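Local coordinates for protein positive phenol-degradative gene regulator (Ralstonia sp. E2, PDB 5FRZ) that probably activates transcription of phenol-degradation genes in response to phenolic effectors, through an N-terminal sensory region, the part present here, which binds 3,4-dimethylphenol and zinc, at residues A[127-132]-A[184-189]; A[131-136]-A[152-157]; A[171-176]-A[193-198]. All blocks are in the same frame, centred on the assembly; numbering follows the deposited sequence.

Contacts 1, 2 and 3 lie around a 3,4-dimethylphenol molecule, which each of them touches; contacts 1 and 3 also bind a zinc ion, each giving it one ligand. Contacts 1 and 2 share Glu131 and Asp132, and their centres lie about 9 Å apart; Trp130 CH2 packs 3.4 Å from Gln154 C, and Cys185 SG sits 3.3 Å from Ser133 OG. Contact 3 has its centre about 13 Å from that of contact 1; strands 170-176 and 185-191 are neighbours in one sheet; in addition, Trp195 CZ2 of the following loop lies 3.2 Å from Leu188 O. Between contacts 2 and 3, whose centres are about 16 Å apart, Ile155 bridges by packing on Glu174.

Contact 1. Residues A[127-132]-A[184-189]; sequences EFLWED and HCRILG. With ZN (zinc ion), chain C; 2MP (3,4-dimethylphenol), chain D.
Ile187 sets its CG2 methyl over the six-membered ring of Trp130, 3.5 Å from the ring centroid and 13° off the normal, a CH-pi contact. The two side chains meet at about a right angle. CG1 of Ile187 takes the position between the backbone N and the carbonyl carbon (chi1 72°), which turns this branch toward Phe128, where it lies 3.7 Å from CB; CD1 continues toward the phenol. On the same face of the sheet, Cys185 CB presses to 3.4 Å from Trp130 CB, near the edge of the indole.

Trp130, Phe128 and Ile187 line one side of the phenol pocket, probably the effector site. Trp130 NE1 donates a hydrogen bond to O1 of the 3,4-dimethylphenol (2.8 Å), bent to 144° at the hydrogen, with the hydroxyl near the plane of the indole. The Phe128 ring takes the meta methyl: C8 of the ligand stands 3.2 Å above the middle of its face. Cys185 turns its SG away from the indole and binds the zinc at 2.2 Å.

Behind the side chains, strands 127-131 and 185-189 run antiparallel and hold them in register. Phe128 with Ile187 and Trp130 with Cys185 are hydrogen-bonded pairs, each joined by two backbone bonds. On the opposite face, Leu129 CD2 lies alongside Arg186, 3.5 Å from its CG, and Glu127 runs beside Leu188.

The two strands are the central pair of a four-stranded antiparallel sheet, flanked by strand 109-118 beside 123-131 and strand 170-176 beside 185-191. Helix 152-166 packs on the face that carries Trp130 and Ile187.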
loop_
_atom_site.group_PDB
_atom_site.type_symbol
_atom_site.label_atom_id
_atom_site.label_comp_id
_atom_site.label_asym_id
_atom_site.label_seq_id
_atom_site.Cartn_x
_atom_site.Cartn_y
_atom_site.Cartn_z
ATOM N N GLU A 127 -10.390 -18.893 15.633
ATOM C CA GLU A 127 -11.214 -17.701 15.824
ATOM C C GLU A 127 -10.356 -16.577 16.392
ATOM O O GLU A 127 -9.577 -16.795 17.320
ATOM C CB GLU A 127 -12.404 -17.984 16.753
ATOM C CG GLU A 127 -13.332 -19.100 16.249
ATOM C CD GLU A 127 -14.515 -19.399 17.182
ATOM O OE1 GLU A 127 -14.764 -18.609 18.120
ATOM O OE2 GLU A 127 -15.198 -20.430 16.960
ATOM N N PHE A 128 -10.496 -15.376 15.837
ATOM C CA PHE A 128 -9.669 -14.256 16.281
ATOM C C PHE A 128 -10.457 -12.957 16.433
ATOM O O PHE A 128 -11.486 -12.759 15.775
ATOM C CB PHE A 128 -8.508 -14.041 15.299
ATOM C CG PHE A 128 -7.676 -15.274 15.069
ATOM C CD1 PHE A 128 -8.117 -16.284 14.221
ATOM C CD2 PHE A 128 -6.449 -15.426 15.693
ATOM C CE1 PHE A 128 -7.364 -17.429 14.023
ATOM C CE2 PHE A 128 -5.689 -16.572 15.492
ATOM C CZ PHE A 128 -6.148 -17.566 14.656
ATOM N N LEU A 129 -9.953 -12.077 17.305
ATOM C CA LEU A 129 -10.410 -10.689 17.386
ATOM C C LEU A 129 -9.511 -9.778 16.552
ATOM O O LEU A 129 -8.295 -9.922 16.561
ATOM C CB LEU A 129 -10.421 -10.196 18.838
ATOM C CG LEU A 129 -11.426 -10.808 19.818
ATOM C CD1 LEU A 129 -11.306 -10.168 21.210
ATOM C CD2 LEU A 129 -12.841 -10.644 19.297
ATOM N N TRP A 130 -10.123 -8.846 15.840
ATOM C CA TRP A 130 -9.404 -7.786 15.154
ATOM C C TRP A 130 -9.754 -6.464 15.799
ATOM O O TRP A 130 -10.927 -6.078 15.850
ATOM C CB TRP A 130 -9.767 -7.734 13.680
ATOM C CG TRP A 130 -8.960 -8.647 12.795
ATOM C CD1 TRP A 130 -7.783 -9.275 13.094
ATOM C CD2 TRP A 130 -9.289 -9.019 11.462
ATOM N NE1 TRP A 130 -7.356 -10.022 12.014
ATOM C CE2 TRP A 130 -8.268 -9.876 10.998
ATOM C CE3 TRP A 130 -10.349 -8.707 10.608
ATOM C CZ2 TRP A 130 -8.277 -10.413 9.715
ATOM C CZ3 TRP A 130 -10.356 -9.256 9.329
ATOM C CH2 TRP A 130 -9.332 -10.098 8.904
ATOM N N GLU A 131 -8.734 -5.776 16.290
ATOM C CA GLU A 131 -8.926 -4.453 16.857
ATOM C C GLU A 131 -8.135 -3.433 16.058
ATOM O O GLU A 131 -7.027 -3.718 15.604
ATOM C CB GLU A 131 -8.517 -4.449 18.323
ATOM C CG GLU A 131 -9.468 -5.265 19.188
ATOM C CD GLU A 131 -9.062 -5.294 20.642
ATOM O OE1 GLU A 131 -9.390 -4.327 21.364
ATOM O OE2 GLU A 131 -8.419 -6.283 21.064
ATOM N N ASP A 132 -8.734 -2.265 15.858
ATOM C CA ASP A 132 -8.093 -1.175 15.125
ATOM C C ASP A 132 -7.781 -1.572 13.686
ATOM O O ASP A 132 -6.722 -1.221 13.167
ATOM C CB ASP A 132 -6.811 -0.728 15.833
ATOM C CG ASP A 132 -7.093 0.062 17.104
ATOM O OD1 ASP A 132 -8.257 0.472 17.300
ATOM O OD2 ASP A 132 -6.157 0.283 17.900
ATOM N N HIS A 184 -15.600 -3.886 17.044
ATOM C CA HIS A 184 -14.401 -4.647 16.693
ATOM C C HIS A 184 -14.746 -5.644 15.599
ATOM O O HIS A 184 -15.918 -5.826 15.269
ATOM C CB HIS A 184 -13.843 -5.361 17.921
ATOM C CG HIS A 184 -14.867 -6.185 18.629
ATOM N ND1 HIS A 184 -15.234 -7.438 18.218
ATOM C CD2 HIS A 184 -15.667 -5.872 19.683
ATOM C CE1 HIS A 184 -16.202 -7.896 19.016
ATOM N NE2 HIS A 184 -16.466 -6.960 19.905
ATOM N N CYS A 185 -13.725 -6.288 15.041
ATOM C CA CYS A 185 -13.934 -7.342 14.058
ATOM C C CYS A 185 -13.679 -8.685 14.719
ATOM O O CYS A 185 -12.912 -8.776 15.679
ATOM C CB CYS A 185 -13.016 -7.166 12.842
ATOM S SG CYS A 185 -13.145 -5.574 11.916
ATOM N N ARG A 186 -14.343 -9.717 14.212
ATOM C CA ARG A 186 -14.155 -11.090 14.661
ATOM C C ARG A 186 -14.193 -12.044 13.466
ATOM O O ARG A 186 -15.086 -11.970 12.607
ATOM C CB ARG A 186 -15.220 -11.497 15.677
ATOM C CG ARG A 186 -14.654 -12.299 16.835
ATOM C CD ARG A 186 -15.739 -13.025 17.642
ATOM N NE ARG A 186 -16.894 -12.175 17.948
ATOM C CZ ARG A 186 -16.957 -11.299 18.953
ATOM N NH1 ARG A 186 -15.928 -11.133 19.785
ATOM N NH2 ARG A 186 -18.060 -10.585 19.136
ATOM N N ILE A 187 -13.226 -12.952 13.420
ATOM C CA ILE A 187 -13.057 -13.806 12.249
ATOM C C ILE A 187 -13.014 -15.288 12.595
ATOM O O ILE A 187 -12.660 -15.679 13.711
ATOM C CB ILE A 187 -11.774 -13.445 11.473
ATOM C CG1 ILE A 187 -10.526 -13.885 12.254
ATOM C CG2 ILE A 187 -11.728 -11.942 11.203
ATOM C CD1 ILE A 187 -9.215 -13.568 11.532
ATOM N N LEU A 188 -13.380 -16.096 11.609
ATOM C CA LEU A 188 -13.350 -17.540 11.720
ATOM C C LEU A 188 -12.692 -18.147 10.493
ATOM O O LEU A 188 -13.107 -17.889 9.360
ATOM C CB LEU A 188 -14.774 -18.101 11.884
ATOM C CG LEU A 188 -14.921 -19.617 11.750
ATOM C CD1 LEU A 188 -14.161 -20.367 12.830
ATOM C CD2 LEU A 188 -16.396 -20.003 11.746
ATOM N N GLY A 189 -11.663 -18.953 10.710
ATOM C CA GLY A 189 -11.028 -19.644 9.602
ATOM C C GLY A 189 -11.112 -21.147 9.735
ATOM O O GLY A 189 -10.856 -21.691 10.805
HETATM ZN ZN ZN C . -13.709 -5.799 9.760
HETATM O O1 2MP D . -4.872 -10.834 11.031
HETATM C C1 2MP D . -4.535 -12.173 10.817
HETATM C C2 2MP D . -3.491 -12.537 9.967
HETATM C C3 2MP D . -3.182 -13.879 9.772
HETATM C C4 2MP D . -3.930 -14.833 10.440
HETATM C C5 2MP D . -4.953 -14.447 11.278
HETATM C C6 2MP D . -5.275 -13.121 11.482
HETATM C C7 2MP D . -3.660 -16.320 10.283
HETATM C C8 2MP D . -5.746 -15.497 11.982
#

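Contact 2. Residues A[131-136]-A[152-157]; sequences EDSFEG and WMQIGY. With 2MP (3,4-dimethylphenol), chain D.
Gln154 reaches from the first turn of helix 152-166 across to the start of helix 134-143, and its atoms meet Glu135 first and Ser133 at the tip. CB lies 3.6 Å from Glu135 OE1, and CG comes closer to the same oxygen. The chain then runs on extended (chi2 -177°), which carries the amide beyond the carboxylate, with CD passing Glu135 CB. At the tip the two ends of the amide do different work. OE1 accepts a hydrogen bond from Glu135 N at 3.0 Å, the donor tilted out of the carbonyl plane. NE2 donates to Ser133 OG at 3.2 Å, almost within the amide plane. Gripped at both ends, the amide is fixed against flipping.

Glu135 binds back: its chain, extended from a trans first torsion (chi1 -167°), delivers the carboxylate to the opening turn of the partner helix. OE1 accepts from Gln154 N at 2.9 Å and OE2 from Met153 N at 2.8 Å, both through syn lone pairs, so backbone N-H groups of that turn are satisfied by a buried acid. OE2 also forms a salt bridge with Arg51 of helix 44-58, which probably offsets the charge, as may the helix N-terminus. Beside this polar pair, Met153 CE comes to the edge of the Phe134 ring, 3.6 Å from CZ and in the ring plane.

One turn further on, Tyr157 offers its ring edge to the phenol, its CD1 3.5 Å from ligand C2. The reciprocal exchange, in which each side chain binds backbone N-H of the other's helix, joins two helix N-termini within the V4R domain, beside the zinc site and the phenol pocket.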
loop_
_atom_site.group_PDB
_atom_site.type_symbol
_atom_site.label_atom_id
_atom_site.label_comp_id
_atom_site.label_asym_id
_atom_site.label_seq_id
_atom_site.Cartn_x
_atom_site.Cartn_y
_atom_site.Cartn_z
ATOM N N GLU A 131 -8.734 -5.776 16.290
ATOM C CA GLU A 131 -8.926 -4.453 16.857
ATOM C C GLU A 131 -8.135 -3.433 16.058
ATOM O O GLU A 131 -7.027 -3.718 15.604
ATOM C CB GLU A 131 -8.517 -4.449 18.323
ATOM C CG GLU A 131 -9.468 -5.265 19.188
ATOM C CD GLU A 131 -9.062 -5.294 20.642
ATOM O OE1 GLU A 131 -9.390 -4.327 21.364
ATOM O OE2 GLU A 131 -8.419 -6.283 21.064
ATOM N N ASP A 132 -8.734 -2.265 15.858
ATOM C CA ASP A 132 -8.093 -1.175 15.125
ATOM C C ASP A 132 -7.781 -1.572 13.686
ATOM O O ASP A 132 -6.722 -1.221 13.167
ATOM C CB ASP A 132 -6.811 -0.728 15.833
ATOM C CG ASP A 132 -7.093 0.062 17.104
ATOM O OD1 ASP A 132 -8.257 0.472 17.300
ATOM O OD2 ASP A 132 -6.157 0.283 17.900
ATOM N N SER A 133 -8.708 -2.303 13.063
ATOM C CA SER A 133 -8.648 -2.624 11.639
ATOM C C SER A 133 -8.477 -1.368 10.789
ATOM O O SER A 133 -9.342 -0.492 10.804
ATOM C CB SER A 133 -9.916 -3.356 11.199
ATOM O OG SER A 133 -9.988 -4.671 11.739
ATOM N N PHE A 134 -7.388 -1.278 10.032
ATOM C CA PHE A 134 -7.211 -0.108 9.182
ATOM C C PHE A 134 -8.331 -0.083 8.171
ATOM O O PHE A 134 -8.872 0.971 7.866
ATOM C CB PHE A 134 -5.852 -0.107 8.466
ATOM C CG PHE A 134 -5.898 -0.677 7.068
ATOM C CD1 PHE A 134 -6.248 0.127 5.979
ATOM C CD2 PHE A 134 -5.597 -2.011 6.842
ATOM C CE1 PHE A 134 -6.325 -0.394 4.711
ATOM C CE2 PHE A 134 -5.654 -2.542 5.571
ATOM C CZ PHE A 134 -6.017 -1.729 4.497
ATOM N N GLU A 135 -8.682 -1.262 7.655
ATOM C CA GLU A 135 -9.527 -1.354 6.470
ATOM C C GLU A 135 -10.984 -1.033 6.791
ATOM O O GLU A 135 -11.680 -0.381 6.001
ATOM C CB GLU A 135 -9.418 -2.748 5.860
ATOM C CG GLU A 135 -9.989 -2.853 4.489
ATOM C CD GLU A 135 -9.705 -4.213 3.849
ATOM O OE1 GLU A 135 -9.315 -5.144 4.587
ATOM O OE2 GLU A 135 -9.885 -4.348 2.616
ATOM N N GLY A 136 -11.440 -1.518 7.942
ATOM C CA GLY A 136 -12.765 -1.189 8.434
ATOM C C GLY A 136 -12.865 0.307 8.699
ATOM O O GLY A 136 -13.805 0.971 8.260
ATOM N N TRP A 152 -11.855 -6.714 3.578
ATOM C CA TRP A 152 -11.595 -7.594 2.443
ATOM C C TRP A 152 -10.130 -7.995 2.283
ATOM O O TRP A 152 -9.803 -9.172 2.198
ATOM C CB TRP A 152 -12.059 -6.909 1.155
ATOM C CG TRP A 152 -13.489 -6.448 1.187
ATOM C CD1 TRP A 152 -14.523 -7.002 1.893
ATOM C CD2 TRP A 152 -14.041 -5.339 0.468
ATOM N NE1 TRP A 152 -15.687 -6.299 1.659
ATOM C CE2 TRP A 152 -15.419 -5.277 0.788
ATOM C CE3 TRP A 152 -13.505 -4.386 -0.402
ATOM C CZ2 TRP A 152 -16.265 -4.302 0.255
ATOM C CZ3 TRP A 152 -14.352 -3.418 -0.933
ATOM C CH2 TRP A 152 -15.714 -3.386 -0.601
ATOM N N MET A 153 -9.255 -7.000 2.220
ATOM C CA MET A 153 -7.831 -7.253 2.147
ATOM C C MET A 153 -7.326 -7.983 3.382
ATOM O O MET A 153 -6.450 -8.846 3.274
ATOM C CB MET A 153 -7.072 -5.939 1.987
ATOM C CG MET A 153 -5.669 -6.077 1.397
ATOM S SD MET A 153 -4.878 -4.407 1.436
ATOM C CE MET A 153 -6.326 -3.396 1.322
ATOM N N GLN A 154 -7.850 -7.617 4.557
ATOM C CA GLN A 154 -7.436 -8.269 5.800
ATOM C C GLN A 154 -7.866 -9.740 5.857
ATOM O O GLN A 154 -7.102 -10.595 6.320
ATOM C CB GLN A 154 -7.985 -7.521 7.012
ATOM C CG GLN A 154 -7.509 -6.086 7.084
ATOM C CD GLN A 154 -7.992 -5.333 8.338
ATOM O OE1 GLN A 154 -7.896 -4.109 8.393
ATOM N NE2 GLN A 154 -8.485 -6.059 9.340
ATOM N N ILE A 155 -9.073 -10.038 5.384
ATOM C CA ILE A 155 -9.553 -11.418 5.329
ATOM C C ILE A 155 -8.735 -12.264 4.347
ATOM O O ILE A 155 -8.338 -13.393 4.661
ATOM C CB ILE A 155 -11.038 -11.475 4.942
ATOM C CG1 ILE A 155 -11.885 -11.337 6.198
ATOM C CG2 ILE A 155 -11.393 -12.830 4.246
ATOM C CD1 ILE A 155 -11.795 -12.563 7.135
ATOM N N GLY A 156 -8.480 -11.710 3.160
ATOM C CA GLY A 156 -7.692 -12.394 2.149
ATOM C C GLY A 156 -6.306 -12.774 2.645
ATOM O O GLY A 156 -5.804 -13.858 2.316
ATOM N N TYR A 157 -5.683 -11.876 3.419
ATOM C CA TYR A 157 -4.380 -12.144 4.049
ATOM C C TYR A 157 -4.417 -13.361 4.964
ATOM O O TYR A 157 -3.599 -14.279 4.805
ATOM C CB TYR A 157 -3.893 -10.906 4.838
ATOM C CG TYR A 157 -2.527 -11.053 5.502
ATOM C CD1 TYR A 157 -2.384 -11.756 6.697
ATOM C CD2 TYR A 157 -1.388 -10.457 4.955
ATOM C CE1 TYR A 157 -1.161 -11.878 7.312
ATOM C CE2 TYR A 157 -0.154 -10.565 5.577
ATOM C CZ TYR A 157 -0.045 -11.286 6.750
ATOM O OH TYR A 157 1.175 -11.392 7.387
HETATM O O1 2MP D . -4.872 -10.834 11.031
HETATM C C1 2MP D . -4.535 -12.173 10.817
HETATM C C2 2MP D . -3.491 -12.537 9.967
HETATM C C3 2MP D . -3.182 -13.879 9.772
HETATM C C4 2MP D . -3.930 -14.833 10.440
HETATM C C5 2MP D . -4.953 -14.447 11.278
HETATM C C6 2MP D . -5.275 -13.121 11.482
HETATM C C7 2MP D . -3.660 -16.320 10.283
HETATM C C8 2MP D . -5.746 -15.497 11.982
#

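Contact 3. Residues A[171-176]-A[193-198]; sequences LYRELE and EQWEDG. With ZN (zinc ion), chain C; 2MP (3,4-dimethylphenol), chain D.
Trp195 lays its indole alongside strand 170-176, and its polar contact across the two segments is with Leu171. NE1 approaches Leu171 O at 3.1 Å, with the oxygen near the ring plane, but the angle at the hydrogen is only 135° and the bond is weak. The same N-H has a stronger acceptor in Lys190 O on the adjoining strand, and Lys190 also makes a cation-pi contact with the ring. The indole nitrogen is therefore held between two strands of the sheet.

The apolar contacts follow the length of the ring. Leu171 CB lies 3.9 Å from CD1 of Trp195 at the pyrrole end, while Arg173 CB meets the far end of the benzene ring, 3.5 Å from CH2. With chi2 of 97°, Trp195 turns the indole roughly crosswise to its CA-CB bond, and this lets one flat group span two residues of the strand that project to the same side. Leu171 CD1 also reaches the start of helix 198-202, 3.5 Å from Gly198 O. The guanidinium of Arg173 leads away from the loop.

Ligand contacts belong to the other side of the strand. Tyr172 brings its OH to 3.5 Å from methyl C7 of the phenol; that hydroxyl is hydrogen-bonded to Tyr124 and Thr162, which should steady the ring at the pocket wall. Glu174 sends OE2 to the zinc at 2.1 Å.

The chain turns a corner at Leu175, and Leu175 and Glu176 both face Arg186 in a classic beta bulge. Strand 170-176, outermost in the four-stranded sheet of this chain, takes the loop before helix 198-202 on one side; on the other, Glu174 joins Cys151, Cys177 and Cys185 in a three-cysteine, one-glutamate zinc site.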
loop_
_atom_site.group_PDB
_atom_site.type_symbol
_atom_site.label_atom_id
_atom_site.label_comp_id
_atom_site.label_asym_id
_atom_site.label_seq_id
_atom_site.Cartn_x
_atom_site.Cartn_y
_atom_site.Cartn_z
ATOM N N LEU A 171 -10.251 -21.097 4.443
ATOM C CA LEU A 171 -10.967 -19.849 4.209
ATOM C C LEU A 171 -11.354 -19.183 5.510
ATOM O O LEU A 171 -11.698 -19.856 6.477
ATOM C CB LEU A 171 -12.229 -20.077 3.373
ATOM C CG LEU A 171 -12.132 -20.676 1.973
ATOM C CD1 LEU A 171 -13.517 -20.749 1.367
ATOM C CD2 LEU A 171 -11.201 -19.859 1.089
ATOM N N TYR A 172 -11.329 -17.851 5.511
ATOM C CA TYR A 172 -11.781 -17.066 6.651
ATOM C C TYR A 172 -13.026 -16.246 6.343
ATOM O O TYR A 172 -13.248 -15.825 5.203
ATOM C CB TYR A 172 -10.694 -16.112 7.115
ATOM C CG TYR A 172 -9.580 -16.751 7.875
ATOM C CD1 TYR A 172 -8.608 -17.504 7.216
ATOM C CD2 TYR A 172 -9.472 -16.574 9.250
ATOM C CE1 TYR A 172 -7.582 -18.077 7.904
ATOM C CE2 TYR A 172 -8.439 -17.150 9.955
ATOM C CZ TYR A 172 -7.494 -17.896 9.275
ATOM O OH TYR A 172 -6.460 -18.471 9.981
ATOM N N ARG A 173 -13.829 -16.000 7.370
ATOM C CA ARG A 173 -14.961 -15.093 7.230
ATOM C C ARG A 173 -15.047 -14.167 8.440
ATOM O O ARG A 173 -14.756 -14.571 9.571
ATOM C CB ARG A 173 -16.270 -15.880 7.050
ATOM C CG ARG A 173 -17.529 -15.082 7.390
ATOM C CD ARG A 173 -18.738 -15.415 6.499
ATOM N NE ARG A 173 -19.981 -14.931 7.118
ATOM C CZ ARG A 173 -21.209 -15.317 6.765
ATOM N NH1 ARG A 173 -21.377 -16.190 5.775
ATOM N NH2 ARG A 173 -22.274 -14.822 7.395
ATOM N N GLU A 174 -15.422 -12.911 8.191
ATOM C CA GLU A 174 -15.707 -11.973 9.262
ATOM C C GLU A 174 -17.113 -12.175 9.805
ATOM O O GLU A 174 -18.070 -11.993 9.072
ATOM C CB GLU A 174 -15.577 -10.540 8.758
ATOM C CG GLU A 174 -14.190 -10.034 8.595
ATOM C CD GLU A 174 -14.179 -8.535 8.435
ATOM O OE1 GLU A 174 -14.431 -8.060 7.308
ATOM O OE2 GLU A 174 -13.949 -7.841 9.439
ATOM N N LEU A 175 -17.238 -12.511 11.087
ATOM C CA LEU A 175 -18.554 -12.676 11.722
ATOM C C LEU A 175 -19.008 -11.349 12.322
ATOM O O LEU A 175 -20.183 -11.153 12.642
ATOM C CB LEU A 175 -18.498 -13.752 12.807
ATOM C CG LEU A 175 -17.696 -15.013 12.449
ATOM C CD1 LEU A 175 -17.719 -16.043 13.582
ATOM C CD2 LEU A 175 -18.189 -15.637 11.137
ATOM N N GLU A 176 -18.046 -10.446 12.467
ATOM C CA GLU A 176 -18.254 -9.146 13.069
ATOM C C GLU A 176 -17.298 -8.162 12.409
ATOM O O GLU A 176 -16.212 -8.567 12.010
ATOM C CB GLU A 176 -18.009 -9.213 14.567
ATOM C CG GLU A 176 -19.219 -8.806 15.335
ATOM C CD GLU A 176 -19.299 -9.394 16.698
ATOM O OE1 GLU A 176 -18.401 -9.095 17.516
ATOM O OE2 GLU A 176 -20.281 -10.119 16.958
ATOM N N GLU A 193 -13.944 -27.236 2.987
ATOM C CA GLU A 193 -15.053 -28.196 3.057
ATOM C C GLU A 193 -15.926 -28.074 4.307
ATOM O O GLU A 193 -16.985 -28.690 4.385
ATOM C CB GLU A 193 -14.507 -29.625 2.974
ATOM C CG GLU A 193 -15.147 -30.480 1.889
ATOM C CD GLU A 193 -14.533 -31.869 1.797
ATOM O OE1 GLU A 193 -13.779 -32.242 2.719
ATOM O OE2 GLU A 193 -14.799 -32.585 0.805
ATOM N N GLN A 194 -15.477 -27.302 5.289
ATOM C CA GLN A 194 -16.220 -27.119 6.534
ATOM C C GLN A 194 -17.103 -25.872 6.519
ATOM O O GLN A 194 -17.797 -25.580 7.502
ATOM C CB GLN A 194 -15.256 -27.050 7.717
ATOM C CG GLN A 194 -14.482 -28.324 7.917
ATOM C CD GLN A 194 -14.185 -28.583 9.373
ATOM O OE1 GLN A 194 -13.363 -27.893 9.988
ATOM N NE2 GLN A 194 -14.871 -29.573 9.947
ATOM N N TRP A 195 -17.050 -25.141 5.407
ATOM C CA TRP A 195 -18.014 -24.089 5.093
ATOM C C TRP A 195 -19.080 -24.657 4.158
ATOM O O TRP A 195 -18.753 -25.412 3.241
ATOM C CB TRP A 195 -17.349 -22.885 4.409
ATOM C CG TRP A 195 -16.248 -22.190 5.170
ATOM C CD1 TRP A 195 -14.907 -22.387 5.027
ATOM C CD2 TRP A 195 -16.399 -21.151 6.155
ATOM N NE1 TRP A 195 -14.214 -21.558 5.875
ATOM C CE2 TRP A 195 -15.104 -20.796 6.582
ATOM C CE3 TRP A 195 -17.502 -20.512 6.733
ATOM C CZ2 TRP A 195 -14.881 -19.814 7.556
ATOM C CZ3 TRP A 195 -17.281 -19.541 7.709
ATOM C CH2 TRP A 195 -15.982 -19.197 8.105
ATOM N N GLU A 196 -20.342 -24.286 4.367
ATOM C CA GLU A 196 -21.419 -24.725 3.476
ATOM C C GLU A 196 -21.399 -23.956 2.152
ATOM O O GLU A 196 -21.807 -24.467 1.109
ATOM C CB GLU A 196 -22.791 -24.569 4.146
ATOM C CG GLU A 196 -23.927 -25.125 3.285
ATOM C CD GLU A 196 -25.291 -25.086 3.950
ATOM O OE1 GLU A 196 -25.406 -24.551 5.077
ATOM O OE2 GLU A 196 -26.245 -25.638 3.350
ATOM N N ASP A 197 -20.911 -22.724 2.205
ATOM C CA ASP A 197 -20.868 -21.858 1.037
ATOM C C ASP A 197 -19.423 -21.727 0.516
ATOM O O ASP A 197 -19.120 -20.890 -0.336
ATOM C CB ASP A 197 -21.472 -20.496 1.398
ATOM C CG ASP A 197 -21.524 -19.536 0.223
ATOM O OD1 ASP A 197 -22.266 -19.810 -0.751
ATOM O OD2 ASP A 197 -20.825 -18.497 0.288
ATOM N N GLY A 198 -18.544 -22.593 1.015
ATOM C CA GLY A 198 -17.122 -22.535 0.710
ATOM C C GLY A 198 -16.731 -22.507 -0.756
ATOM O O GLY A 198 -15.626 -22.086 -1.102
HETATM ZN ZN ZN C . -13.709 -5.799 9.760
HETATM O O1 2MP D . -4.872 -10.834 11.031
HETATM C C1 2MP D . -4.535 -12.173 10.817
HETATM C C2 2MP D . -3.491 -12.537 9.967
HETATM C C3 2MP D . -3.182 -13.879 9.772
HETATM C C4 2MP D . -3.930 -14.833 10.440
HETATM C C5 2MP D . -4.953 -14.447 11.278
HETATM C C6 2MP D . -5.275 -13.121 11.482
HETATM C C7 2MP D . -3.660 -16.320 10.283
HETATM C C8 2MP D . -5.746 -15.497 11.982
#